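Local coordinates for protein SusD homolog (PDB 4F53) that probably binds mucin O-glycans at the outer membrane as a lipoprotein of the SusD/RagB family, built on a TPR-like helical scaffold, at residues L38-E42 against N331-F335; G60-N66 against L305-Q311; D99-L103 against A116-R120; D183-N187 against D239-V245; R253-L257 against C323-T327. All blocks are in the same frame, centred on the assembly; numbering follows the deposited sequence.

Contact 1: residues L38-E42 against N331-F335; sequences LMMPE and NIVVF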
# COMPACT_ATOMS: atom_id res chain seq x y z
N LEU A 38 -11.29 7.75 -3.39
CA LEU A 38 -10.56 6.83 -4.28
C LEU A 38 -9.07 6.67 -3.95
O LEU A 38 -8.43 5.77 -4.51
CB LEU A 38 -10.77 7.20 -5.77
CG LEU A 38 -12.23 6.96 -6.23
CD1 LEU A 38 -12.56 7.73 -7.50
CD2 LEU A 38 -12.56 5.44 -6.33
N MSE A 39 -8.53 7.46 -2.99
CA MSE A 39 -7.13 7.26 -2.56
C MSE A 39 -6.95 5.90 -1.86
O MSE A 39 -5.88 5.29 -1.92
CB MSE A 39 -6.68 8.39 -1.61
CG MSE A 39 -6.75 9.78 -2.27
SE MSE A 39 -5.71 11.08 -1.27
CE MSE A 39 -6.89 11.35 0.14
N MSE A 40 -8.00 5.46 -1.16
CA MSE A 40 -8.08 4.21 -0.38
C MSE A 40 -9.57 3.84 -0.39
O MSE A 40 -10.30 4.16 0.56
CB MSE A 40 -7.52 4.48 1.03
CG MSE A 40 -7.15 3.21 1.77
SE MSE A 40 -5.63 2.27 0.97
CE MSE A 40 -4.31 3.68 1.26
N PRO A 41 -10.07 3.30 -1.54
CA PRO A 41 -11.52 3.18 -1.74
C PRO A 41 -12.29 2.37 -0.70
O PRO A 41 -11.85 1.33 -0.24
CB PRO A 41 -11.66 2.55 -3.12
CG PRO A 41 -10.28 2.12 -3.51
CD PRO A 41 -9.32 2.98 -2.78
N GLU A 42 -13.45 2.91 -0.34
CA GLU A 42 -14.39 2.36 0.62
C GLU A 42 -15.31 1.29 -0.00
O GLU A 42 -15.62 0.31 0.68
CB GLU A 42 -15.23 3.48 1.23
CG GLU A 42 -16.17 2.98 2.31
CD GLU A 42 -17.08 4.02 2.92
OE1 GLU A 42 -16.66 5.18 3.07
OE2 GLU A 42 -18.22 3.65 3.29
N ASN A 331 -12.11 3.93 10.83
CA ASN A 331 -11.58 4.80 9.78
C ASN A 331 -10.73 4.05 8.79
O ASN A 331 -10.05 3.07 9.13
CB ASN A 331 -10.73 5.93 10.36
CG ASN A 331 -11.47 6.89 11.21
OD1 ASN A 331 -12.68 7.11 11.06
ND2 ASN A 331 -10.75 7.50 12.11
N ILE A 332 -10.75 4.55 7.57
CA ILE A 332 -9.89 4.01 6.52
C ILE A 332 -8.51 4.70 6.68
O ILE A 332 -8.44 5.90 6.93
CB ILE A 332 -10.56 4.17 5.14
CG1 ILE A 332 -11.69 3.10 5.01
CG2 ILE A 332 -9.53 4.01 4.05
CD1 ILE A 332 -12.48 3.09 3.75
N VAL A 333 -7.43 3.92 6.61
CA VAL A 333 -6.07 4.41 6.78
C VAL A 333 -5.56 4.87 5.43
O VAL A 333 -5.39 4.04 4.53
CB VAL A 333 -5.16 3.33 7.45
CG1 VAL A 333 -3.71 3.80 7.51
CG2 VAL A 333 -5.68 2.94 8.85
N VAL A 334 -5.29 6.19 5.28
CA VAL A 334 -4.85 6.74 3.99
C VAL A 334 -3.31 6.98 3.98
O VAL A 334 -2.64 6.55 3.05
CB VAL A 334 -5.65 8.01 3.60
CG1 VAL A 334 -5.20 8.54 2.24
CG2 VAL A 334 -7.16 7.75 3.60
N PHE A 335 -2.77 7.65 5.00
CA PHE A 335 -1.36 7.99 5.07
C PHE A 335 -0.98 8.28 6.52
O PHE A 335 -1.34 9.33 7.09
CB PHE A 335 -1.07 9.19 4.14
CG PHE A 335 0.36 9.44 3.68
CD1 PHE A 335 1.44 8.94 4.40
CD2 PHE A 335 0.63 10.27 2.58
CE1 PHE A 335 2.75 9.23 4.02
CE2 PHE A 335 1.93 10.54 2.20
CZ PHE A 335 2.99 10.02 2.91

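Contact 2: residues G60-N66 against L305-Q311; sequences GYVADSN and LRRGILQ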
# COMPACT_ATOMS: atom_id res chain seq x y z
N GLY A 60 2.33 -8.79 1.66
CA GLY A 60 2.62 -9.75 2.72
C GLY A 60 1.71 -9.61 3.92
O GLY A 60 1.98 -10.22 4.96
N TYR A 61 0.64 -8.79 3.82
CA TYR A 61 -0.27 -8.55 4.97
C TYR A 61 -1.46 -9.53 5.05
O TYR A 61 -1.90 -9.85 6.15
CB TYR A 61 -0.90 -7.14 4.91
CG TYR A 61 0.01 -5.96 5.14
CD1 TYR A 61 1.10 -6.04 6.01
CD2 TYR A 61 -0.29 -4.71 4.60
CE1 TYR A 61 1.91 -4.93 6.27
CE2 TYR A 61 0.53 -3.61 4.82
CZ TYR A 61 1.62 -3.72 5.68
OH TYR A 61 2.40 -2.63 5.92
N VAL A 62 -2.02 -9.92 3.89
CA VAL A 62 -3.28 -10.67 3.88
C VAL A 62 -3.13 -12.02 3.24
O VAL A 62 -2.49 -12.15 2.21
CB VAL A 62 -4.40 -9.84 3.14
CG1 VAL A 62 -5.73 -10.59 3.11
CG2 VAL A 62 -4.58 -8.48 3.79
N ALA A 63 -3.82 -13.02 3.83
CA ALA A 63 -3.89 -14.34 3.25
C ALA A 63 -5.34 -14.62 2.93
O ALA A 63 -6.17 -14.67 3.83
CB ALA A 63 -3.33 -15.38 4.22
N ASP A 64 -5.66 -14.79 1.64
CA ASP A 64 -7.00 -15.18 1.19
C ASP A 64 -7.37 -16.51 1.87
O ASP A 64 -6.51 -17.36 2.06
CB ASP A 64 -7.04 -15.28 -0.35
CG ASP A 64 -6.58 -13.99 -1.07
OD1 ASP A 64 -6.97 -12.88 -0.62
OD2 ASP A 64 -5.82 -14.11 -2.08
N SER A 65 -8.63 -16.61 2.33
CA SER A 65 -9.16 -17.76 3.09
C SER A 65 -10.55 -18.18 2.58
O SER A 65 -11.39 -18.63 3.36
CB SER A 65 -9.22 -17.42 4.58
OG SER A 65 -10.02 -16.27 4.79
N ASN A 66 -10.80 -18.02 1.28
CA ASN A 66 -12.05 -18.43 0.68
C ASN A 66 -11.94 -19.95 0.36
O ASN A 66 -11.06 -20.37 -0.39
CB ASN A 66 -12.35 -17.59 -0.57
CG ASN A 66 -13.62 -17.97 -1.28
OD1 ASN A 66 -13.70 -19.00 -1.92
ND2 ASN A 66 -14.63 -17.14 -1.19
N LEU A 305 -2.48 -17.09 8.30
CA LEU A 305 -2.59 -18.14 7.30
C LEU A 305 -1.53 -17.90 6.19
O LEU A 305 -1.16 -16.75 5.92
CB LEU A 305 -4.03 -18.09 6.74
CG LEU A 305 -4.46 -19.10 5.69
CD1 LEU A 305 -4.51 -20.51 6.27
CD2 LEU A 305 -5.81 -18.72 5.14
N ARG A 306 -1.02 -18.98 5.60
CA ARG A 306 -0.04 -18.89 4.54
C ARG A 306 -0.66 -18.19 3.31
O ARG A 306 -1.80 -18.51 2.93
CB ARG A 306 0.46 -20.30 4.17
CG ARG A 306 1.59 -20.35 3.14
CD ARG A 306 2.93 -19.91 3.73
NE ARG A 306 3.96 -19.86 2.69
CZ ARG A 306 4.75 -20.87 2.37
NH1 ARG A 306 4.67 -22.03 3.02
NH2 ARG A 306 5.63 -20.75 1.39
N ARG A 307 0.06 -17.22 2.73
CA ARG A 307 -0.39 -16.53 1.51
C ARG A 307 -0.09 -17.41 0.31
O ARG A 307 0.91 -18.15 0.33
CB ARG A 307 0.30 -15.17 1.34
CG ARG A 307 -0.00 -14.13 2.42
CD ARG A 307 0.84 -12.87 2.21
NE ARG A 307 2.26 -13.19 2.38
CZ ARG A 307 3.15 -13.20 1.40
NH1 ARG A 307 2.82 -12.75 0.19
NH2 ARG A 307 4.39 -13.60 1.63
N GLY A 308 -0.92 -17.32 -0.72
CA GLY A 308 -0.71 -18.08 -1.95
C GLY A 308 -1.13 -19.53 -1.92
O GLY A 308 -0.62 -20.32 -2.72
N ILE A 309 -2.06 -19.91 -1.04
CA ILE A 309 -2.61 -21.28 -1.03
C ILE A 309 -3.53 -21.37 -2.27
O ILE A 309 -4.32 -20.46 -2.50
CB ILE A 309 -3.35 -21.63 0.29
CG1 ILE A 309 -2.38 -21.62 1.50
CG2 ILE A 309 -4.10 -22.97 0.15
CD1 ILE A 309 -3.09 -21.62 2.90
N LEU A 310 -3.35 -22.40 -3.10
CA LEU A 310 -4.15 -22.53 -4.32
C LEU A 310 -5.60 -22.73 -3.96
O LEU A 310 -5.91 -23.46 -3.01
CB LEU A 310 -3.64 -23.71 -5.19
CG LEU A 310 -4.06 -23.72 -6.68
CD1 LEU A 310 -3.20 -22.75 -7.52
CD2 LEU A 310 -3.91 -25.12 -7.28
N GLN A 311 -6.48 -22.08 -4.72
CA GLN A 311 -7.93 -22.24 -4.58
C GLN A 311 -8.25 -23.72 -4.72
O GLN A 311 -7.77 -24.37 -5.66
CB GLN A 311 -8.66 -21.40 -5.65
CG GLN A 311 -10.11 -21.10 -5.30
CD GLN A 311 -10.31 -20.08 -4.21
OE1 GLN A 311 -9.41 -19.35 -3.80
NE2 GLN A 311 -11.53 -20.02 -3.68
O HOH W 1 -3.93 -17.84 1.23
O HOH W 2 -3.22 -15.87 -0.55
O HOH W 3 -9.01 -17.95 -1.15

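Contact 3: residues D99-L103 against A116-R120; sequences DYFNL and AELYR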
# COMPACT_ATOMS: atom_id res chain seq x y z
N ASP A 99 -15.80 12.50 -12.62
CA ASP A 99 -15.99 13.49 -11.55
C ASP A 99 -14.90 14.56 -11.56
O ASP A 99 -15.19 15.74 -11.32
CB ASP A 99 -16.05 12.81 -10.18
CG ASP A 99 -17.37 12.13 -9.86
OD1 ASP A 99 -18.28 12.16 -10.72
OD2 ASP A 99 -17.51 11.58 -8.75
N TYR A 100 -13.65 14.16 -11.84
CA TYR A 100 -12.50 15.06 -11.91
C TYR A 100 -12.73 16.12 -13.01
O TYR A 100 -12.60 17.33 -12.74
CB TYR A 100 -11.21 14.27 -12.15
CG TYR A 100 -10.00 15.10 -12.50
CD1 TYR A 100 -9.24 15.72 -11.51
CD2 TYR A 100 -9.60 15.26 -13.82
CE1 TYR A 100 -8.12 16.47 -11.83
CE2 TYR A 100 -8.49 16.02 -14.16
CZ TYR A 100 -7.75 16.63 -13.16
OH TYR A 100 -6.65 17.37 -13.50
N PHE A 101 -13.11 15.69 -14.21
CA PHE A 101 -13.36 16.62 -15.32
C PHE A 101 -14.58 17.51 -15.02
O PHE A 101 -14.56 18.69 -15.35
CB PHE A 101 -13.56 15.86 -16.65
CG PHE A 101 -12.31 15.17 -17.14
CD1 PHE A 101 -11.12 15.88 -17.33
CD2 PHE A 101 -12.33 13.82 -17.50
CE1 PHE A 101 -9.97 15.24 -17.80
CE2 PHE A 101 -11.18 13.19 -17.97
CZ PHE A 101 -10.00 13.90 -18.11
N ASN A 102 -15.60 16.95 -14.36
CA ASN A 102 -16.80 17.67 -14.00
C ASN A 102 -16.49 18.78 -12.98
O ASN A 102 -16.92 19.92 -13.21
CB ASN A 102 -17.88 16.72 -13.49
CG ASN A 102 -19.26 17.32 -13.40
OD1 ASN A 102 -19.54 18.42 -13.90
ND2 ASN A 102 -20.14 16.61 -12.73
N LEU A 103 -15.73 18.47 -11.91
CA LEU A 103 -15.31 19.42 -10.87
C LEU A 103 -14.55 20.61 -11.48
O LEU A 103 -14.76 21.74 -11.04
CB LEU A 103 -14.43 18.73 -9.80
CG LEU A 103 -14.08 19.55 -8.54
CD1 LEU A 103 -13.98 18.67 -7.33
CD2 LEU A 103 -12.77 20.31 -8.70
N ALA A 116 -8.33 18.57 -5.79
CA ALA A 116 -8.74 17.62 -6.83
C ALA A 116 -7.49 17.02 -7.52
O ALA A 116 -7.42 15.81 -7.70
CB ALA A 116 -9.63 18.31 -7.86
N GLU A 117 -6.49 17.88 -7.83
CA GLU A 117 -5.21 17.46 -8.42
C GLU A 117 -4.39 16.61 -7.45
O GLU A 117 -3.74 15.67 -7.89
CB GLU A 117 -4.38 18.67 -8.87
CG GLU A 117 -3.41 18.35 -10.00
CD GLU A 117 -4.08 17.91 -11.29
OE1 GLU A 117 -5.23 18.33 -11.55
OE2 GLU A 117 -3.45 17.14 -12.05
N LEU A 118 -4.40 16.95 -6.14
CA LEU A 118 -3.70 16.18 -5.11
C LEU A 118 -4.26 14.74 -5.05
O LEU A 118 -3.49 13.80 -5.01
CB LEU A 118 -3.79 16.86 -3.73
CG LEU A 118 -3.11 16.14 -2.54
CD1 LEU A 118 -1.61 16.03 -2.74
CD2 LEU A 118 -3.39 16.86 -1.24
N TYR A 119 -5.61 14.59 -5.10
CA TYR A 119 -6.29 13.28 -5.08
C TYR A 119 -5.92 12.50 -6.33
O TYR A 119 -5.59 11.33 -6.21
CB TYR A 119 -7.82 13.44 -4.96
CG TYR A 119 -8.27 14.23 -3.74
CD1 TYR A 119 -7.52 14.24 -2.56
CD2 TYR A 119 -9.47 14.93 -3.75
CE1 TYR A 119 -7.94 14.93 -1.43
CE2 TYR A 119 -9.90 15.65 -2.63
CZ TYR A 119 -9.14 15.63 -1.47
OH TYR A 119 -9.57 16.35 -0.38
N ARG A 120 -5.91 13.17 -7.50
CA ARG A 120 -5.49 12.60 -8.78
C ARG A 120 -4.07 12.02 -8.70
O ARG A 120 -3.86 10.89 -9.14
CB ARG A 120 -5.55 13.66 -9.88
CG ARG A 120 -5.42 13.06 -11.26
CD ARG A 120 -5.16 14.17 -12.24
NE ARG A 120 -4.99 13.62 -13.58
CZ ARG A 120 -4.35 14.24 -14.56
NH1 ARG A 120 -3.82 15.43 -14.36
NH2 ARG A 120 -4.24 13.67 -15.75

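Contact 4: residues D183-N187 against D239-V245; sequences DRIYN and DGAYRKV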
# COMPACT_ATOMS: atom_id res chain seq x y z
N ASP A 183 -14.61 17.35 3.21
CA ASP A 183 -13.38 16.67 3.61
C ASP A 183 -13.61 15.75 4.80
O ASP A 183 -13.74 16.21 5.93
CB ASP A 183 -12.31 17.74 3.93
CG ASP A 183 -10.96 17.26 4.42
OD1 ASP A 183 -10.67 16.03 4.30
OD2 ASP A 183 -10.17 18.10 4.89
N ARG A 184 -13.60 14.44 4.56
CA ARG A 184 -13.80 13.45 5.61
C ARG A 184 -12.46 12.94 6.16
O ARG A 184 -12.43 11.93 6.88
CB ARG A 184 -14.66 12.28 5.09
CG ARG A 184 -16.04 12.72 4.61
CD ARG A 184 -16.89 11.54 4.12
NE ARG A 184 -17.37 10.72 5.24
CZ ARG A 184 -18.40 11.03 6.02
NH1 ARG A 184 -19.08 12.15 5.82
NH2 ARG A 184 -18.73 10.24 7.03
N ILE A 185 -11.37 13.64 5.86
CA ILE A 185 -10.05 13.28 6.35
C ILE A 185 -9.56 14.32 7.37
O ILE A 185 -9.18 13.94 8.47
CB ILE A 185 -9.02 13.05 5.19
CG1 ILE A 185 -9.42 11.79 4.36
CG2 ILE A 185 -7.58 12.93 5.74
CD1 ILE A 185 -8.59 11.50 3.17
N TYR A 186 -9.51 15.60 6.99
CA TYR A 186 -8.99 16.67 7.84
C TYR A 186 -10.03 17.74 8.19
O TYR A 186 -9.69 18.72 8.86
CB TYR A 186 -7.77 17.34 7.20
CG TYR A 186 -6.57 16.44 7.09
CD1 TYR A 186 -6.04 15.80 8.21
CD2 TYR A 186 -5.88 16.32 5.89
CE1 TYR A 186 -4.88 15.02 8.12
CE2 TYR A 186 -4.75 15.51 5.78
CZ TYR A 186 -4.23 14.89 6.90
OH TYR A 186 -3.10 14.14 6.80
N ASN A 187 -11.29 17.52 7.76
CA ASN A 187 -12.44 18.39 8.03
C ASN A 187 -12.20 19.85 7.63
O ASN A 187 -12.56 20.76 8.38
CB ASN A 187 -12.86 18.30 9.51
CG ASN A 187 -13.05 16.88 9.98
OD1 ASN A 187 -12.31 16.39 10.85
ND2 ASN A 187 -14.02 16.18 9.39
N ASP A 239 -1.44 14.09 12.74
CA ASP A 239 -1.24 14.66 11.40
C ASP A 239 -1.60 13.63 10.32
O ASP A 239 -1.81 14.02 9.16
CB ASP A 239 0.20 15.14 11.18
CG ASP A 239 0.64 16.31 12.03
OD1 ASP A 239 -0.21 17.15 12.38
OD2 ASP A 239 1.85 16.40 12.29
N GLY A 240 -1.65 12.35 10.70
CA GLY A 240 -1.97 11.24 9.81
C GLY A 240 -3.30 11.40 9.11
O GLY A 240 -4.20 12.03 9.66
N ALA A 241 -3.44 10.84 7.89
CA ALA A 241 -4.67 10.92 7.10
C ALA A 241 -5.49 9.64 7.28
O ALA A 241 -5.06 8.55 6.90
CB ALA A 241 -4.37 11.18 5.63
N TYR A 242 -6.68 9.79 7.90
CA TYR A 242 -7.64 8.73 8.21
C TYR A 242 -9.01 9.19 7.77
O TYR A 242 -9.44 10.25 8.20
CB TYR A 242 -7.64 8.40 9.73
CG TYR A 242 -6.27 8.00 10.23
CD1 TYR A 242 -5.81 6.69 10.10
CD2 TYR A 242 -5.42 8.93 10.83
CE1 TYR A 242 -4.55 6.33 10.54
CE2 TYR A 242 -4.15 8.58 11.27
CZ TYR A 242 -3.72 7.27 11.12
OH TYR A 242 -2.48 6.91 11.57
N ARG A 243 -9.65 8.47 6.87
CA ARG A 243 -10.96 8.90 6.36
C ARG A 243 -12.10 8.31 7.16
O ARG A 243 -12.16 7.10 7.38
CB ARG A 243 -11.12 8.54 4.87
CG ARG A 243 -12.30 9.27 4.20
CD ARG A 243 -12.37 9.07 2.70
NE ARG A 243 -13.76 8.94 2.23
CZ ARG A 243 -14.53 7.86 2.41
NH1 ARG A 243 -14.05 6.78 3.04
NH2 ARG A 243 -15.78 7.84 1.96
N LYS A 244 -13.03 9.18 7.58
CA LYS A 244 -14.25 8.77 8.29
C LYS A 244 -15.13 8.17 7.21
O LYS A 244 -15.44 8.83 6.20
CB LYS A 244 -14.90 9.96 9.04
CG LYS A 244 -16.29 9.66 9.59
CD LYS A 244 -16.92 10.85 10.25
CE LYS A 244 -18.28 10.52 10.82
NZ LYS A 244 -18.92 11.72 11.40
N VAL A 245 -15.46 6.86 7.38
CA VAL A 245 -16.23 6.11 6.38
C VAL A 245 -17.61 6.76 6.15
O VAL A 245 -18.19 7.34 7.08
CB VAL A 245 -16.35 4.58 6.68
CG1 VAL A 245 -14.98 3.94 6.78
CG2 VAL A 245 -17.20 4.29 7.92
O HOH W 4 -7.04 12.30 9.47

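Contact 5: residues R253-L257 against C323-T327; sequences RFMVL and CMKVT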
# COMPACT_ATOMS: atom_id res chain seq x y z
N ARG A 253 -16.10 -6.55 6.20
CA ARG A 253 -16.70 -7.52 5.29
C ARG A 253 -15.69 -8.62 4.96
O ARG A 253 -15.98 -9.80 5.17
CB ARG A 253 -17.17 -6.83 3.98
CG ARG A 253 -18.26 -5.78 4.15
CD ARG A 253 -19.51 -6.34 4.76
NE ARG A 253 -20.64 -5.45 4.55
CZ ARG A 253 -21.27 -4.77 5.51
NH1 ARG A 253 -20.88 -4.88 6.77
NH2 ARG A 253 -22.30 -3.99 5.21
N PHE A 254 -14.51 -8.24 4.46
CA PHE A 254 -13.49 -9.19 3.99
C PHE A 254 -13.04 -10.13 5.08
O PHE A 254 -12.95 -11.33 4.84
CB PHE A 254 -12.25 -8.51 3.40
CG PHE A 254 -12.51 -7.34 2.48
CD1 PHE A 254 -13.65 -7.31 1.67
CD2 PHE A 254 -11.61 -6.28 2.40
CE1 PHE A 254 -13.92 -6.21 0.86
CE2 PHE A 254 -11.86 -5.20 1.56
CZ PHE A 254 -13.01 -5.16 0.80
N MSE A 255 -12.80 -9.58 6.27
CA MSE A 255 -12.29 -10.36 7.38
C MSE A 255 -13.39 -10.99 8.25
O MSE A 255 -13.45 -12.21 8.38
CB MSE A 255 -11.37 -9.46 8.24
CG MSE A 255 -10.12 -8.94 7.48
SE MSE A 255 -8.65 -10.23 7.67
CE MSE A 255 -7.20 -9.26 6.87
N VAL A 256 -14.22 -10.16 8.87
CA VAL A 256 -15.17 -10.62 9.87
C VAL A 256 -16.43 -11.26 9.26
O VAL A 256 -16.70 -12.42 9.55
CB VAL A 256 -15.52 -9.51 10.91
CG1 VAL A 256 -16.42 -10.06 12.00
CG2 VAL A 256 -14.25 -8.91 11.51
N LEU A 257 -17.20 -10.51 8.46
CA LEU A 257 -18.45 -11.02 7.92
C LEU A 257 -18.28 -12.17 6.90
O LEU A 257 -18.91 -13.21 7.07
CB LEU A 257 -19.28 -9.89 7.29
CG LEU A 257 -20.78 -10.17 7.11
CD1 LEU A 257 -21.47 -10.24 8.45
CD2 LEU A 257 -21.43 -9.08 6.28
N CYS A 323 -7.67 -13.19 12.68
CA CYS A 323 -8.53 -12.29 11.92
C CYS A 323 -8.31 -10.86 12.39
O CYS A 323 -8.15 -10.61 13.59
CB CYS A 323 -9.98 -12.72 12.09
SG CYS A 323 -11.16 -11.81 11.05
N MSE A 324 -8.36 -9.90 11.44
CA MSE A 324 -8.22 -8.47 11.74
C MSE A 324 -9.25 -8.04 12.76
O MSE A 324 -10.39 -8.53 12.73
CB MSE A 324 -8.38 -7.66 10.44
CG MSE A 324 -8.09 -6.17 10.54
SE MSE A 324 -8.17 -5.40 8.73
CE MSE A 324 -8.03 -3.51 9.19
N LYS A 325 -8.85 -7.15 13.67
CA LYS A 325 -9.74 -6.52 14.66
C LYS A 325 -10.31 -5.32 13.94
O LYS A 325 -9.55 -4.42 13.59
CB LYS A 325 -8.95 -6.14 15.93
CG LYS A 325 -9.77 -6.16 17.20
CD LYS A 325 -8.92 -5.98 18.46
CE LYS A 325 -8.17 -7.25 18.81
NZ LYS A 325 -7.90 -7.37 20.27
N VAL A 326 -11.59 -5.36 13.57
CA VAL A 326 -12.15 -4.27 12.74
C VAL A 326 -13.66 -4.21 12.88
O VAL A 326 -14.30 -5.26 12.93
CB VAL A 326 -11.71 -4.40 11.24
CG1 VAL A 326 -12.14 -5.74 10.61
CG2 VAL A 326 -12.13 -3.20 10.37
N THR A 327 -14.21 -2.99 12.94
CA THR A 327 -15.66 -2.76 12.94
C THR A 327 -16.05 -1.93 11.69
O THR A 327 -15.18 -1.34 11.04
CB THR A 327 -16.19 -2.11 14.22
OG1 THR A 327 -15.89 -0.73 14.23
CG2 THR A 327 -15.72 -2.80 15.47

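Contact 1: residues L38-E42 against N331-F335
M40, a selenomethionine, reaches over the backbone of strand 332-335 and touches it along most of its length. Its CB lies 3.7 Å from I332 CG2, and CG comes closer still, 3.4 Å from the same methyl, which is tighter than ordinary van der Waals contact. That CG is also 3.4 Å from V333 O. With CG anti to the backbone N (chi1 -162°), the chain leaves toward the strand, and bends at chi2 and chi3 curl it back, which carries the selenium past V333 O and sets CE 3.5 Å from that oxygen. A long, flexible, unbranched chain of the methionine type suits this place, because it can follow the uneven backbone. The strand beneath pairs antiparallel with strand 241-243, a two-stranded sheet in a TPR-like protein whose regular structure is mainly helix, and V334 and F335 both face A241 there, forming a classic beta bulge. No hydrogen bond joins residues 38-42 to 331-335, and apolar packing does the work. M39, also a selenomethionine, crosses V334 at about a right angle, its CE 3.9 Å from V334 CG1. At the other end I332 CD1 lies against E42, 3.7 Å from its CA and 3.8 Å from its CB. Beyond these carbons the extended E42 chain carries its carboxylate to a salt bridge with R243 and to the backbone N of A246, D247 and H248.

Contact 2: residues G60-N66 against L305-Q311
Over one face of the R307 guanidinium lies G60 CA, 3.4 Å above the plane and offset toward the rim. G60 ends helix 44-58 in a Schellman motif, with positive phi and two bonds back into the last turn. Glycine suits the site because a side chain at this positive phi would collide with the carbonyl oxygen of the residue before. The R307 chain gets there by running along the strand that follows: its CG passes 3.2 Å from V62 O, and the bend at chi3 (-64°) turns NE back over G60. The charge is met from outside the two segments, by a salt bridge from NE to D266 and a bond from NH1 to A57 O, while a glycerol, probably from the crystallisation liquor, also touches NH1.

Two further flat groups, the amides of N66 and Q311, stand with their planes 36° apart and are joined by a weak bond from Q311 NE2 to N66 OD1; the N66 side chain has its stronger polar partner in D260. Between these ends small and apolar groups fill the contact. A63, on strand 62-64, points its methyl at the 305-311 loop, where CB sits 3.1 Å from L305 O; alanine's single methyl suits so close an approach. L305 CD2 reaches on to S65 CB at 3.7 Å. Much of the remaining polar contact runs through water. One molecule donates to both D64 O and R306 O, and another accepts from G308 N at 2.7 Å. A third accepts a hydrogen bond from N66 N and donates one to Q311 OE1, 3.0 Å away.

Contact 3: residues D99-L103 against A116-R120
A116 O lies at the edge of the Y100 ring, near the ring plane. The small methyl of A116 lets that ring come in beside it, and in the conformer described L103 CD2 packs on the same methyl. One residue on, E117 bends at chi2 (63°), which brings its carboxylate round to the end of the ring. Y100 OH donates to the syn lone pair of E117 OE1 over 2.6 Å, with ring and carboxylate planes 63° apart. The two segments belong to helices 82-106 and 110-131, consecutive and antiparallel, a helical hairpin of the kind from which TPR-like folds are built; their axes here are 11.0 Å apart. A tyrosine suits so wide a spacing, being long enough to span it and to finish in a polar group. R120, extended from CG to NE, lays its CD 3.7 Å from Y100 CZ. Its NH1 donates a hydrogen bond to the syn lone pair of E117 OE2, almost in the guanidinium plane, in a salt bridge of 2.9 Å. With an alanine at E117, the Y100 hydroxyl would probably be left with K104, and R120 NH1 would lose its carboxylate. R120 also bonds Y97 through NE and meets the ring of Y136 in a cation-pi contact.

Contact 4: residues D183-N187 against D239-V245
The loop 183-187, shaped by an Asx turn, lies along strand 241-243 and its continuation. D183 OD1 accepts from the N of both I185 and Y186, which come from the same face of the carboxylate. Across the contact, K244 N donates almost straight (172°) to R184 O, 2.9 Å away. The R184 side chain returns the grip: bent at chi3 (73°), it sends NE to K244 O at 2.9 Å and NH2 to V245 O at 3.0 Å, each donor standing above the plane of its carbonyl. Arginine suits the place because several N-H groups on one flat end can serve two successive carbonyls. A leucine here would probably leave both without their side-chain donors, and V245 in particular less firmly held. I185 fills the middle, with CG2 3.7 Å from A241 CB and CG1 3.7 Å from R243 CB; its CG2 also covers the centre of one face of the Y186 ring. The Y186 hydroxyl donates to D239 O over 2.7 Å. Apolar packing in the middle is thus edged by polar bonds, and a water within hydrogen-bonding distance of I185 O and G240 O accepts from Y242 N. Strand 241-243 also pairs with strand 332-335, and the loop is a linker between helices of a TPR-like fold.

Contact 5: residues R253-L257 against C323-T327
M255 O is gripped by R262 NH1 and, more weakly, by S259 OG, while the sulfur of C323 rests against it at 3.5 Å, a packing contact. No hydrogen bond joins residues 253-257 to 323-327, and the packing is mostly apolar. The same sulfur lies 3.7 Å from M255 CB; C323 places it there with SG anti to the backbone N (chi1 -173°), and a thiol is compact and apolar enough to sit between backbone and side chain. M255, a selenomethionine like M324, then turns at chi2 and crosses M324 at about a right angle, its CG 3.7 Å and its selenium 3.8 Å from M324 CB. Only the root of M324 takes part; its extended chain runs on to W251 and P440. The first segment is the last turn of helix 250-257, widened into a pi-type turn, and the second is an irregular chain laid across it. Nearer the surface, V256 and V326 run alongside each other, pointing opposite ways, with V256 CG2 3.9 Å from V326 CG1. These beta-branched residues are short and stiff, which suits a shallow contact near the surface. The V326 CG1 methyl stands between its own backbone N and carbonyl carbon (chi1 59°), and from there it meets the valine of the helix.

Contacts 1 and 4 share one small sheet: strands 332-335 and 241-243 are neighbours, M39 of the first packs on I185 of the second, and their centres are 9 Å apart. Contact 1, nearest the chain's centre, is buried and apolar across its segments, whereas the partly buried contact 4 relies on arginine and tyrosine bonds to backbone carbonyls. Contact 3 alone joins two helices, through a buried tyrosine and arginine and a glutamate; it touches contact 1 where M39 meets Y119. Contacts 2 and 5 meet at V62 and M255; the first is buried yet rich in bridging water, the second only partly buried, with no hydrogen bond between its segments. Contacts 2 and 3 lie on opposite sides of the chain's centre.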